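Local coordinates for protein phytochromobilin synthase (Solanum lycopersicum, PDB 6KME) that probably reduces biliverdin IX alpha to phytochromobilin with electrons from ferredoxin, making the chromophore precursor of plant phytochromes, at residues K34-F39 against Q96-A101; F117-K122 against H189-L194; I126-N131 against F195-D200. The protein carries 1 engineered substitution. All coordinates share one frame; numbering follows the deposited sequence.

Contact 1 (K34-F39 against Q96-A101). With BLA (biliverdine IX alpha), chain B.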
loop_
_atom_site.group_PDB
_atom_site.type_symbol
_atom_site.label_atom_id
_atom_site.label_comp_id
_atom_site.label_asym_id
_atom_site.label_seq_id
_atom_site.Cartn_x
_atom_site.Cartn_y
_atom_site.Cartn_z
ATOM N N LYS A 34 -14.004 -1.519 -8.594
ATOM C CA LYS A 34 -14.025 -0.358 -9.485
ATOM C C LYS A 34 -14.828 0.784 -8.879
ATOM O O LYS A 34 -14.484 1.960 -9.061
ATOM C CB LYS A 34 -14.602 -0.742 -10.851
ATOM C CG LYS A 34 -13.632 -1.453 -11.781
ATOM C CD LYS A 34 -14.188 -1.520 -13.200
ATOM C CE LYS A 34 -13.469 -0.553 -14.140
ATOM N NZ LYS A 34 -13.458 0.868 -13.667
ATOM N N LYS A 35 -15.914 0.459 -8.165
ATOM C CA LYS A 35 -16.692 1.482 -7.474
ATOM C C LYS A 35 -15.803 2.334 -6.580
ATOM O O LYS A 35 -15.993 3.554 -6.475
ATOM C CB LYS A 35 -17.808 0.834 -6.639
ATOM C CG LYS A 35 -18.985 0.263 -7.434
ATOM C CD LYS A 35 -19.976 -0.513 -6.536
ATOM C CE LYS A 35 -19.473 -1.931 -6.198
ATOM N NZ LYS A 35 -20.434 -2.824 -5.467
ATOM N N LEU A 36 -14.827 1.703 -5.920
ATOM C CA LEU A 36 -13.981 2.421 -4.976
ATOM C C LEU A 36 -12.965 3.292 -5.699
ATOM O O LEU A 36 -12.633 4.384 -5.222
ATOM C CB LEU A 36 -13.265 1.442 -4.039
ATOM C CG LEU A 36 -14.118 0.738 -2.978
ATOM C CD1 LEU A 36 -13.243 -0.212 -2.162
ATOM C CD2 LEU A 36 -14.829 1.754 -2.088
ATOM N N ILE A 37 -12.445 2.821 -6.835
ATOM C CA ILE A 37 -11.554 3.659 -7.633
ATOM C C ILE A 37 -12.290 4.910 -8.094
ATOM O O ILE A 37 -11.763 6.025 -8.011
ATOM C CB ILE A 37 -10.987 2.880 -8.833
ATOM C CG1 ILE A 37 -10.184 1.661 -8.379
ATOM C CG2 ILE A 37 -10.088 3.783 -9.644
ATOM C CD1 ILE A 37 -10.080 0.568 -9.454
ATOM N N HIS A 38 -13.518 4.738 -8.596
ATOM C CA HIS A 38 -14.318 5.884 -9.027
ATOM C C HIS A 38 -14.543 6.853 -7.878
ATOM O O HIS A 38 -14.424 8.075 -8.046
ATOM C CB HIS A 38 -15.658 5.414 -9.591
ATOM C CG HIS A 38 -16.498 6.522 -10.151
ATOM N ND1 HIS A 38 -17.478 7.159 -9.419
ATOM C CD2 HIS A 38 -16.506 7.104 -11.375
ATOM C CE1 HIS A 38 -18.055 8.084 -10.167
ATOM N NE2 HIS A 38 -17.483 8.072 -11.357
ATOM N N PHE A 39 -14.891 6.320 -6.702
ATOM C CA PHE A 39 -15.043 7.167 -5.526
ATOM C C PHE A 39 -13.774 7.970 -5.273
ATOM O O PHE A 39 -13.832 9.172 -5.004
ATOM C CB PHE A 39 -15.387 6.331 -4.290
ATOM C CG PHE A 39 -15.359 7.126 -2.999
ATOM C CD1 PHE A 39 -16.489 7.778 -2.551
ATOM C CD2 PHE A 39 -14.190 7.240 -2.256
ATOM C CE1 PHE A 39 -16.462 8.523 -1.373
ATOM C CE2 PHE A 39 -14.154 7.981 -1.089
ATOM C CZ PHE A 39 -15.293 8.623 -0.642
ATOM N N GLN A 96 -11.404 -11.110 -7.180
ATOM C CA GLN A 96 -11.434 -9.661 -7.335
ATOM C C GLN A 96 -10.260 -9.081 -6.557
ATOM O O GLN A 96 -10.073 -9.411 -5.380
ATOM C CB GLN A 96 -12.753 -9.066 -6.825
ATOM C CG GLN A 96 -13.998 -9.746 -7.370
ATOM C CD GLN A 96 -14.388 -9.222 -8.736
ATOM O OE1 GLN A 96 -14.051 -8.094 -9.097
ATOM N NE2 GLN A 96 -15.102 -10.038 -9.507
ATOM N N VAL A 97 -9.468 -8.238 -7.208
ATOM C CA VAL A 97 -8.276 -7.667 -6.596
ATOM C C VAL A 97 -8.275 -6.157 -6.807
ATOM O O VAL A 97 -8.609 -5.674 -7.895
ATOM C CB VAL A 97 -6.983 -8.283 -7.170
ATOM C CG1 VAL A 97 -5.780 -7.645 -6.504
ATOM C CG2 VAL A 97 -6.969 -9.813 -6.993
ATOM N N LEU A 98 -7.893 -5.421 -5.762
ATOM C CA LEU A 98 -7.614 -3.994 -5.843
ATOM C C LEU A 98 -6.246 -3.720 -5.231
ATOM O O LEU A 98 -5.976 -4.123 -4.094
ATOM C CB LEU A 98 -8.691 -3.160 -5.120
ATOM C CG LEU A 98 -8.429 -1.636 -5.115
ATOM C CD1 LEU A 98 -8.558 -1.061 -6.524
ATOM C CD2 LEU A 98 -9.371 -0.897 -4.148
ATOM N N ASP A 99 -5.379 -3.050 -5.989
ATOM C CA ASP A 99 -4.172 -2.413 -5.461
ATOM C C ASP A 99 -4.251 -0.946 -5.856
ATOM O O ASP A 99 -4.078 -0.609 -7.032
ATOM C CB ASP A 99 -2.886 -3.049 -5.999
ATOM C CG ASP A 99 -1.602 -2.457 -5.348
ATOM O OD1 ASP A 99 -1.637 -1.301 -4.867
ATOM O OD2 ASP A 99 -0.560 -3.156 -5.311
ATOM N N PHE A 100 -4.488 -0.090 -4.864
ATOM C CA PHE A 100 -4.670 1.344 -5.031
ATOM C C PHE A 100 -3.706 2.039 -4.078
ATOM O O PHE A 100 -3.706 1.738 -2.880
ATOM C CB PHE A 100 -6.133 1.714 -4.726
ATOM C CG PHE A 100 -6.457 3.158 -4.933
ATOM C CD1 PHE A 100 -6.235 4.083 -3.925
ATOM C CD2 PHE A 100 -6.993 3.591 -6.138
ATOM C CE1 PHE A 100 -6.541 5.433 -4.125
ATOM C CE2 PHE A 100 -7.283 4.930 -6.347
ATOM C CZ PHE A 100 -7.058 5.846 -5.336
ATOM N N ALA A 101 -2.864 2.934 -4.601
ATOM C CA ALA A 101 -1.880 3.625 -3.776
ATOM C C ALA A 101 -1.698 5.064 -4.242
ATOM O O ALA A 101 -1.839 5.381 -5.427
ATOM C CB ALA A 101 -0.508 2.925 -3.803
HETATM C CHA BLA B . -1.605 -12.048 1.739
HETATM N NA BLA B . -0.959 -9.537 1.759
HETATM C C1A BLA B . -1.044 -10.791 2.385
HETATM C C2A BLA B . -0.486 -10.648 3.730
HETATM C C3A BLA B . -0.059 -9.255 3.874
HETATM C C4A BLA B . -0.361 -8.589 2.640
HETATM C CMA BLA B . 0.573 -8.558 5.082
HETATM C CAA BLA B . -0.381 -11.840 4.723
HETATM C CBA BLA B . 0.828 -12.666 4.375
HETATM C CGA BLA B . 2.100 -12.138 5.134
HETATM O O1A BLA B . 1.901 -12.061 6.310
HETATM O O2A BLA B . 3.026 -11.919 4.409
HETATM C CHB BLA B . -0.147 -7.116 2.266
HETATM N NB BLA B . 2.035 -6.571 3.187
HETATM C C1B BLA B . 0.935 -6.246 2.360
HETATM C C2B BLA B . 1.137 -4.686 2.141
HETATM C C3B BLA B . 2.395 -4.303 2.590
HETATM C C4B BLA B . 3.022 -5.541 3.235
HETATM C CMB BLA B . 0.142 -3.907 1.299
HETATM O OB BLA B . 4.136 -5.742 3.692
HETATM C CAB BLA B . 3.260 -3.071 2.688
HETATM C CBB BLA B . 4.519 -2.760 3.076
HETATM N NC BLA B . -2.407 -9.166 -2.639
HETATM C C1C BLA B . -2.357 -7.870 -3.203
HETATM C C2C BLA B . -2.566 -8.070 -4.710
HETATM C C3C BLA B . -2.726 -9.438 -4.929
HETATM C C4C BLA B . -2.626 -10.190 -3.580
HETATM C CMC BLA B . -2.556 -6.837 -5.622
HETATM O OC BLA B . -2.173 -6.932 -2.445
HETATM C CAC BLA B . -2.952 -10.088 -6.248
HETATM C CBC BLA B . -2.535 -9.811 -7.503
HETATM C CHD BLA B . -2.685 -11.491 -3.157
HETATM N ND BLA B . -2.067 -11.366 -0.644
HETATM C C1D BLA B . -2.416 -12.012 -1.756
HETATM C C2D BLA B . -2.564 -13.507 -1.538
HETATM C C3D BLA B . -2.289 -13.741 -0.203
HETATM C C4D BLA B . -1.952 -12.363 0.435
HETATM C CMD BLA B . -2.949 -14.417 -2.689
HETATM C CAD BLA B . -2.265 -15.020 0.643
HETATM C CBD BLA B . -1.099 -15.937 0.329
HETATM C CGD BLA B . 0.328 -15.392 0.777
HETATM O O1D BLA B . 1.134 -15.463 -0.133
HETATM O O2D BLA B . 0.369 -15.007 1.938
#
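Ile37 and Leu98 meet at the tight centre of this contact, their side chains passing alongside each other and pointing opposite ways. Both the CG1 and the CD1 of Ile37 lie 3.7 Å from Leu98 CD1, so one methyl of the leucine rests against the whole longer branch of the isoleucine. That branch stands beside the backbone N (chi1 -60°) and extends outward from the helix. The packing slackens around this centre: Leu36 CD1 is 4.4 Å from Leu98 CD2, and Ile37 CG1 approaches Phe100 CD2 obliquely at the same distance. Lys34, Lys35 and His38 lie on the exposed side of the helix. Helix 34-47 packs here on one face of the antiparallel sheet, segments 34-39 and 96-101 running 21° apart with 9.8 Å between their axes. The other face of strand 96-104 lines the biliverdin pocket, where Val97 CG1 comes within 3.4 Å of the ligand methyl CMC. Asp99 also forms a salt bridge with Arg85, which probably steadies its carboxylate beside the pigment. With no hydrogen bond between helix and strand, the contact is wholly apolar, and the helix is probably held here by shape and burial, with no polar pair fixing its position along the strand.

Contact 2 (F117-K122 against H189-L194). With BLA (biliverdine IX alpha), chain B.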
loop_
_atom_site.group_PDB
_atom_site.type_symbol
_atom_site.label_atom_id
_atom_site.label_comp_id
_atom_site.label_asym_id
_atom_site.label_seq_id
_atom_site.Cartn_x
_atom_site.Cartn_y
_atom_site.Cartn_z
ATOM N N PHE A 117 -6.566 -5.233 -1.554
ATOM C CA PHE A 117 -7.684 -6.126 -1.259
ATOM C C PHE A 117 -7.580 -7.355 -2.148
ATOM O O PHE A 117 -7.631 -7.235 -3.377
ATOM C CB PHE A 117 -9.022 -5.437 -1.508
ATOM C CG PHE A 117 -9.230 -4.157 -0.736
ATOM C CD1 PHE A 117 -8.403 -3.797 0.324
ATOM C CD2 PHE A 117 -10.286 -3.329 -1.065
ATOM C CE1 PHE A 117 -8.618 -2.616 1.027
ATOM C CE2 PHE A 117 -10.509 -2.139 -0.359
ATOM C CZ PHE A 117 -9.672 -1.796 0.688
ATOM N N PHE A 118 -7.454 -8.532 -1.543
ATOM C CA PHE A 118 -7.459 -9.773 -2.307
ATOM C C PHE A 118 -8.691 -10.593 -1.931
ATOM O O PHE A 118 -8.790 -11.108 -0.807
ATOM C CB PHE A 118 -6.183 -10.581 -2.096
ATOM C CG PHE A 118 -6.199 -11.879 -2.839
ATOM C CD1 PHE A 118 -6.001 -11.906 -4.218
ATOM C CD2 PHE A 118 -6.480 -13.064 -2.184
ATOM C CE1 PHE A 118 -6.048 -13.112 -4.918
ATOM C CE2 PHE A 118 -6.526 -14.267 -2.876
ATOM C CZ PHE A 118 -6.305 -14.286 -4.246
ATOM N N THR A 119 -9.601 -10.756 -2.889
ATOM C CA THR A 119 -10.896 -11.375 -2.650
ATOM C C THR A 119 -11.108 -12.567 -3.575
ATOM O O THR A 119 -10.740 -12.533 -4.753
ATOM C CB THR A 119 -12.011 -10.328 -2.833
ATOM O OG1 THR A 119 -11.834 -9.286 -1.857
ATOM C CG2 THR A 119 -13.381 -10.947 -2.673
ATOM N N THR A 120 -11.672 -13.630 -3.025
ATOM C CA THR A 120 -12.149 -14.777 -3.780
ATOM C C THR A 120 -13.629 -14.968 -3.470
ATOM O O THR A 120 -14.236 -14.171 -2.748
ATOM C CB THR A 120 -11.376 -16.035 -3.413
ATOM O OG1 THR A 120 -11.716 -16.373 -2.064
ATOM C CG2 THR A 120 -9.878 -15.794 -3.531
ATOM N N ALA A 121 -14.194 -16.073 -3.969
ATOM C CA ALA A 121 -15.619 -16.316 -3.774
ATOM C C ALA A 121 -15.994 -16.306 -2.299
ATOM O O ALA A 121 -17.108 -15.905 -1.942
ATOM C CB ALA A 121 -16.027 -17.647 -4.417
ATOM N N LYS A 122 -15.079 -16.708 -1.424
ATOM C CA LYS A 122 -15.422 -16.860 -0.019
ATOM C C LYS A 122 -14.517 -16.113 0.938
ATOM O O LYS A 122 -14.907 -15.936 2.097
ATOM C CB LYS A 122 -15.414 -18.345 0.372
ATOM N N HIS A 189 -22.591 -7.674 4.486
ATOM C CA HIS A 189 -22.226 -6.802 5.598
ATOM C C HIS A 189 -20.726 -6.516 5.615
ATOM O O HIS A 189 -20.305 -5.359 5.727
ATOM C CB HIS A 189 -22.667 -7.419 6.921
ATOM C CG HIS A 189 -22.116 -6.707 8.115
ATOM N ND1 HIS A 189 -22.618 -5.503 8.560
ATOM C CD2 HIS A 189 -21.086 -7.013 8.939
ATOM C CE1 HIS A 189 -21.930 -5.105 9.615
ATOM N NE2 HIS A 189 -20.993 -6.002 9.863
ATOM N N ASN A 190 -19.897 -7.562 5.509
ATOM C CA ASN A 190 -18.454 -7.353 5.581
ATOM C C ASN A 190 -17.959 -6.478 4.441
ATOM O O ASN A 190 -17.097 -5.616 4.643
ATOM C CB ASN A 190 -17.714 -8.691 5.577
ATOM C CG ASN A 190 -17.757 -9.377 6.925
ATOM O OD1 ASN A 190 -18.036 -8.740 7.938
ATOM N ND2 ASN A 190 -17.470 -10.678 6.951
ATOM N N HIS A 191 -18.480 -6.683 3.230
ATOM C CA HIS A 191 -18.027 -5.841 2.127
ATOM C C HIS A 191 -18.533 -4.411 2.265
ATOM O O HIS A 191 -17.834 -3.464 1.877
ATOM C CB HIS A 191 -18.450 -6.454 0.795
ATOM C CG HIS A 191 -17.608 -7.632 0.394
ATOM N ND1 HIS A 191 -18.146 -8.834 -0.009
ATOM C CD2 HIS A 191 -16.263 -7.787 0.345
ATOM C CE1 HIS A 191 -17.170 -9.680 -0.293
ATOM N NE2 HIS A 191 -16.016 -9.068 -0.088
ATOM N N SER A 192 -19.739 -4.235 2.812
ATOM C CA SER A 192 -20.227 -2.892 3.107
ATOM C C SER A 192 -19.314 -2.183 4.102
ATOM O O SER A 192 -18.998 -1.002 3.931
ATOM C CB SER A 192 -21.663 -2.964 3.634
ATOM O OG SER A 192 -22.088 -1.710 4.144
ATOM N N VAL A 193 -18.866 -2.893 5.141
ATOM C CA VAL A 193 -17.948 -2.294 6.109
ATOM C C VAL A 193 -16.619 -1.946 5.446
ATOM O O VAL A 193 -16.046 -0.870 5.686
ATOM C CB VAL A 193 -17.757 -3.238 7.308
ATOM C CG1 VAL A 193 -16.713 -2.690 8.252
ATOM C CG2 VAL A 193 -19.080 -3.421 8.036
ATOM N N LEU A 194 -16.110 -2.847 4.600
ATOM C CA LEU A 194 -14.847 -2.596 3.917
ATOM C C LEU A 194 -14.929 -1.356 3.043
ATOM O O LEU A 194 -13.985 -0.556 2.996
ATOM C CB LEU A 194 -14.466 -3.807 3.069
ATOM C CG LEU A 194 -13.206 -3.647 2.217
ATOM C CD1 LEU A 194 -11.991 -3.417 3.103
ATOM C CD2 LEU A 194 -13.001 -4.864 1.301
HETATM C CHA BLA B . -1.605 -12.048 1.739
HETATM N NA BLA B . -0.959 -9.537 1.759
HETATM C C1A BLA B . -1.044 -10.791 2.385
HETATM C C2A BLA B . -0.486 -10.648 3.730
HETATM C C3A BLA B . -0.059 -9.255 3.874
HETATM C C4A BLA B . -0.361 -8.589 2.640
HETATM C CMA BLA B . 0.573 -8.558 5.082
HETATM C CAA BLA B . -0.381 -11.840 4.723
HETATM C CBA BLA B . 0.828 -12.666 4.375
HETATM C CGA BLA B . 2.100 -12.138 5.134
HETATM O O1A BLA B . 1.901 -12.061 6.310
HETATM O O2A BLA B . 3.026 -11.919 4.409
HETATM C CHB BLA B . -0.147 -7.116 2.266
HETATM N NB BLA B . 2.035 -6.571 3.187
HETATM C C1B BLA B . 0.935 -6.246 2.360
HETATM C C2B BLA B . 1.137 -4.686 2.141
HETATM C C3B BLA B . 2.395 -4.303 2.590
HETATM C C4B BLA B . 3.022 -5.541 3.235
HETATM C CMB BLA B . 0.142 -3.907 1.299
HETATM O OB BLA B . 4.136 -5.742 3.692
HETATM C CAB BLA B . 3.260 -3.071 2.688
HETATM C CBB BLA B . 4.519 -2.760 3.076
HETATM N NC BLA B . -2.407 -9.166 -2.639
HETATM C C1C BLA B . -2.357 -7.870 -3.203
HETATM C C2C BLA B . -2.566 -8.070 -4.710
HETATM C C3C BLA B . -2.726 -9.438 -4.929
HETATM C C4C BLA B . -2.626 -10.190 -3.580
HETATM C CMC BLA B . -2.556 -6.837 -5.622
HETATM O OC BLA B . -2.173 -6.932 -2.445
HETATM C CAC BLA B . -2.952 -10.088 -6.248
HETATM C CBC BLA B . -2.535 -9.811 -7.503
HETATM C CHD BLA B . -2.685 -11.491 -3.157
HETATM N ND BLA B . -2.067 -11.366 -0.644
HETATM C C1D BLA B . -2.416 -12.012 -1.756
HETATM C C2D BLA B . -2.564 -13.507 -1.538
HETATM C C3D BLA B . -2.289 -13.741 -0.203
HETATM C C4D BLA B . -1.952 -12.363 0.435
HETATM C CMD BLA B . -2.949 -14.417 -2.689
HETATM C CAD BLA B . -2.265 -15.020 0.643
HETATM C CBD BLA B . -1.099 -15.937 0.329
HETATM C CGD BLA B . 0.328 -15.392 0.777
HETATM O O1D BLA B . 1.134 -15.463 -0.133
HETATM O O2D BLA B . 0.369 -15.007 1.938
#
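Phe117 and Leu194 form the apolar part of the contact through a CH-pi interaction. Leu194 CD1 sits over one face of the phenyl ring, 4.0 Å from the centroid of Phe117 and 23° off the ring normal, displaced toward the rim where it comes 3.7 Å from Phe117 CZ. Leu194 CG is anti to the backbone N (chi1 176°), which carries the fork to the ring, and the other methyl, Leu194 CD2, lies 3.9 Å from Phe117 CD2. Tyr33 meets Phe117 edge-to-face. In the antiparallel sheet of this bilin reductase, helix 188-211 packs on the side that Phe117 and Thr119 face, whereas Phe118, between them, turns to the opposite side and the biliverdin. The ring of Phe118 lies against the ligand, its CD1 3.5 Å from the methine carbon CHD, with the methyl CMD over one face. Without the ring, with an alanine here, the CHD bridge and CMD would probably be left with a gap beside them. The polar residues touch only through a carbon: Thr119 CG2 is 4.1 Å from His191 NE2. Their polar ends converge on a third residue, since both Thr119 OG1 and His191 NE2 hydrogen-bond to Asn124 OD1, and Thr119 OG1 also bonds to Tyr33 OH.

Contact 3 (I126-N131 against F195-D200). With BLA (biliverdine IX alpha), chain B.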
loop_
_atom_site.group_PDB
_atom_site.type_symbol
_atom_site.label_atom_id
_atom_site.label_comp_id
_atom_site.label_asym_id
_atom_site.label_seq_id
_atom_site.Cartn_x
_atom_site.Cartn_y
_atom_site.Cartn_z
ATOM N N ILE A 126 -6.945 -8.475 3.445
ATOM C CA ILE A 126 -7.125 -7.030 3.303
ATOM C C ILE A 126 -6.030 -6.293 4.068
ATOM O O ILE A 126 -5.821 -6.547 5.262
ATOM C CB ILE A 126 -8.504 -6.588 3.835
ATOM C CG1 ILE A 126 -9.646 -7.386 3.190
ATOM C CG2 ILE A 126 -8.695 -5.079 3.679
ATOM C CD1 ILE A 126 -9.842 -7.103 1.704
ATOM N N VAL A 127 -5.358 -5.357 3.396
ATOM C CA VAL A 127 -4.558 -4.332 4.066
ATOM C C VAL A 127 -5.043 -2.961 3.596
ATOM O O VAL A 127 -5.107 -2.689 2.387
ATOM C CB VAL A 127 -3.045 -4.509 3.817
ATOM C CG1 VAL A 127 -2.266 -3.316 4.399
ATOM C CG2 VAL A 127 -2.529 -5.806 4.423
ATOM N N LEU A 128 -5.401 -2.104 4.556
ATOM C CA LEU A 128 -5.820 -0.730 4.298
ATOM C C LEU A 128 -5.103 0.168 5.298
ATOM O O LEU A 128 -5.240 -0.036 6.511
ATOM C CB LEU A 128 -7.345 -0.594 4.434
ATOM C CG LEU A 128 -7.946 0.821 4.337
ATOM C CD1 LEU A 128 -7.665 1.424 2.953
ATOM C CD2 LEU A 128 -9.439 0.766 4.625
ATOM N N ASP A 129 -4.341 1.155 4.808
ATOM C CA ASP A 129 -3.523 1.924 5.738
ATOM C C ASP A 129 -3.085 3.248 5.129
ATOM O O ASP A 129 -3.101 3.445 3.908
ATOM C CB ASP A 129 -2.285 1.134 6.168
ATOM C CG ASP A 129 -1.595 1.721 7.395
ATOM O OD1 ASP A 129 -2.251 2.426 8.206
ATOM O OD2 ASP A 129 -0.381 1.467 7.551
ATOM N N LEU A 130 -2.706 4.158 6.022
ATOM C CA LEU A 130 -1.902 5.336 5.681
ATOM C C LEU A 130 -0.478 4.993 6.131
ATOM O O LEU A 130 -0.102 5.239 7.278
ATOM C CB LEU A 130 -2.465 6.584 6.364
ATOM C CG LEU A 130 -3.679 7.282 5.718
ATOM C CD1 LEU A 130 -4.889 6.352 5.519
ATOM C CD2 LEU A 130 -4.105 8.576 6.485
ATOM N N ASN A 131 0.305 4.354 5.239
ATOM C CA ASN A 131 1.634 3.850 5.626
ATOM C C ASN A 131 2.544 5.031 5.975
ATOM O O ASN A 131 2.688 5.958 5.163
ATOM C CB ASN A 131 2.313 3.022 4.509
ATOM C CG ASN A 131 1.566 1.705 4.116
ATOM O OD1 ASN A 131 1.691 1.266 2.972
ATOM N ND2 ASN A 131 0.848 1.069 5.050
ATOM N N PHE A 195 -16.040 -1.197 2.316
ATOM C CA PHE A 195 -16.220 -0.006 1.491
ATOM C C PHE A 195 -16.233 1.255 2.348
ATOM O O PHE A 195 -15.564 2.241 2.023
ATOM C CB PHE A 195 -17.507 -0.125 0.670
ATOM C CG PHE A 195 -17.328 -0.838 -0.645
ATOM C CD1 PHE A 195 -16.644 -2.047 -0.712
ATOM C CD2 PHE A 195 -17.859 -0.307 -1.813
ATOM C CE1 PHE A 195 -16.482 -2.711 -1.925
ATOM C CE2 PHE A 195 -17.696 -0.965 -3.029
ATOM C CZ PHE A 195 -17.010 -2.167 -3.082
ATOM N N SER A 196 -16.979 1.239 3.458
ATOM C CA SER A 196 -17.029 2.409 4.335
ATOM C C SER A 196 -15.646 2.758 4.876
ATOM O O SER A 196 -15.302 3.939 5.003
ATOM C CB SER A 196 -17.999 2.163 5.491
ATOM O OG SER A 196 -19.327 1.999 5.022
ATOM N N ALA A 197 -14.841 1.739 5.199
ATOM C CA ALA A 197 -13.489 1.954 5.713
ATOM C C ALA A 197 -12.584 2.587 4.658
ATOM O O ALA A 197 -11.842 3.529 4.955
ATOM C CB ALA A 197 -12.889 0.629 6.203
ATOM N N PHE A 198 -12.596 2.045 3.435
ATOM C CA PHE A 198 -11.806 2.628 2.351
ATOM C C PHE A 198 -12.127 4.108 2.189
ATOM O O PHE A 198 -11.221 4.943 2.082
ATOM C CB PHE A 198 -12.061 1.879 1.036
ATOM C CG PHE A 198 -11.327 2.455 -0.153
ATOM C CD1 PHE A 198 -11.867 3.512 -0.879
ATOM C CD2 PHE A 198 -10.100 1.928 -0.550
ATOM C CE1 PHE A 198 -11.195 4.053 -1.978
ATOM C CE2 PHE A 198 -9.416 2.453 -1.643
ATOM C CZ PHE A 198 -9.967 3.519 -2.364
ATOM N N LYS A 199 -13.417 4.448 2.173
ATOM C CA LYS A 199 -13.824 5.834 1.942
ATOM C C LYS A 199 -13.413 6.739 3.104
ATOM O O LYS A 199 -12.871 7.834 2.891
ATOM C CB LYS A 199 -15.334 5.893 1.708
ATOM C CG LYS A 199 -15.778 5.193 0.427
ATOM C CD LYS A 199 -17.289 5.148 0.325
ATOM C CE LYS A 199 -17.748 4.275 -0.827
ATOM N NZ LYS A 199 -19.228 4.352 -0.964
ATOM N N ASP A 200 -13.653 6.287 4.343
ATOM C CA ASP A 200 -13.241 7.041 5.525
ATOM C C ASP A 200 -11.731 7.250 5.571
ATOM O O ASP A 200 -11.259 8.357 5.870
ATOM C CB ASP A 200 -13.708 6.316 6.787
ATOM C CG ASP A 200 -15.167 6.582 7.096
ATOM O OD1 ASP A 200 -15.759 7.435 6.400
ATOM O OD2 ASP A 200 -15.719 5.952 8.025
HETATM C CHA BLA B . -1.605 -12.048 1.739
HETATM N NA BLA B . -0.959 -9.537 1.759
HETATM C C1A BLA B . -1.044 -10.791 2.385
HETATM C C2A BLA B . -0.486 -10.648 3.730
HETATM C C3A BLA B . -0.059 -9.255 3.874
HETATM C C4A BLA B . -0.361 -8.589 2.640
HETATM C CMA BLA B . 0.573 -8.558 5.082
HETATM C CAA BLA B . -0.381 -11.840 4.723
HETATM C CBA BLA B . 0.828 -12.666 4.375
HETATM C CGA BLA B . 2.100 -12.138 5.134
HETATM O O1A BLA B . 1.901 -12.061 6.310
HETATM O O2A BLA B . 3.026 -11.919 4.409
HETATM C CHB BLA B . -0.147 -7.116 2.266
HETATM N NB BLA B . 2.035 -6.571 3.187
HETATM C C1B BLA B . 0.935 -6.246 2.360
HETATM C C2B BLA B . 1.137 -4.686 2.141
HETATM C C3B BLA B . 2.395 -4.303 2.590
HETATM C C4B BLA B . 3.022 -5.541 3.235
HETATM C CMB BLA B . 0.142 -3.907 1.299
HETATM O OB BLA B . 4.136 -5.742 3.692
HETATM C CAB BLA B . 3.260 -3.071 2.688
HETATM C CBB BLA B . 4.519 -2.760 3.076
HETATM N NC BLA B . -2.407 -9.166 -2.639
HETATM C C1C BLA B . -2.357 -7.870 -3.203
HETATM C C2C BLA B . -2.566 -8.070 -4.710
HETATM C C3C BLA B . -2.726 -9.438 -4.929
HETATM C C4C BLA B . -2.626 -10.190 -3.580
HETATM C CMC BLA B . -2.556 -6.837 -5.622
HETATM O OC BLA B . -2.173 -6.932 -2.445
HETATM C CAC BLA B . -2.952 -10.088 -6.248
HETATM C CBC BLA B . -2.535 -9.811 -7.503
HETATM C CHD BLA B . -2.685 -11.491 -3.157
HETATM N ND BLA B . -2.067 -11.366 -0.644
HETATM C C1D BLA B . -2.416 -12.012 -1.756
HETATM C C2D BLA B . -2.564 -13.507 -1.538
HETATM C C3D BLA B . -2.289 -13.741 -0.203
HETATM C C4D BLA B . -1.952 -12.363 0.435
HETATM C CMD BLA B . -2.949 -14.417 -2.689
HETATM C CAD BLA B . -2.265 -15.020 0.643
HETATM C CBD BLA B . -1.099 -15.937 0.329
HETATM C CGD BLA B . 0.328 -15.392 0.777
HETATM O O1D BLA B . 1.134 -15.463 -0.133
HETATM O O2D BLA B . 0.369 -15.007 1.938
#
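Leu128 pushes its CD2 methyl against the helix backbone, where it lies 3.6 Å from both the carbonyl carbon of Ala197 and the amide N of Phe198. CG is anti to the backbone N (chi1 174°), which carries the forked end away from the strand and onto this turn. The small side chain of Ala197 flanks the same methyl, its CB 3.8 Å from Leu128 CD2. The second branch is more loosely held: Leu128 CD1 comes to the Phe198 ring at a slant, 4.3 Å from CD2 of that ring. One leucine thus makes the whole join, and the close approach of Leu128 to Phe198, 7.1 Å between their CA atoms, goes with an alanine on the helix surface. No hydrogen bond links strand to helix.

On the reverse side of the strand Val127 meets the pigment. Its CG2 touches the biliverdin methine carbon CHB at 3.5 Å, its CG1 lying near the methyl CMB. Further along, Asn131 ND2 donates a 2.8 Å hydrogen bond to Asp129 OD2, reaching it on the anti side and 27° out of the carboxylate plane. Ser176 binds Asp129 OD1 and Tyr231 binds Asn131 OD1, which probably limits the rotation of both groups. Strand 123-131 runs between strands 112-119 and 180-185, and helix 188-211 packs on the face from which Leu128 projects, with Phe198 also packed on Leu36 of the neighbouring helix 34-47.

In the fold
All three contacts join one antiparallel seven-stranded sheet to helices on the same side of it. Their centres are 11 to 12 Å apart. Contact 1 uses helix 34-47 and strand 96-104 and closes before the other two begin; contacts 2 and 3 interlock along the chain, because strands 112-119 and 123-131 both precede helix 188-211, whose two parts follow in the same order. The strands involved, 96-104, 112-119 and 123-131, are consecutive neighbours in the sheet. The helices also meet directly, Leu36 CD2 lying 3.7 Å from Phe195 CD2. Every contact also reaches biliverdin through strand residues of the opposite face, so the helix layer backs the sheet that forms one wall of the substrate pocket.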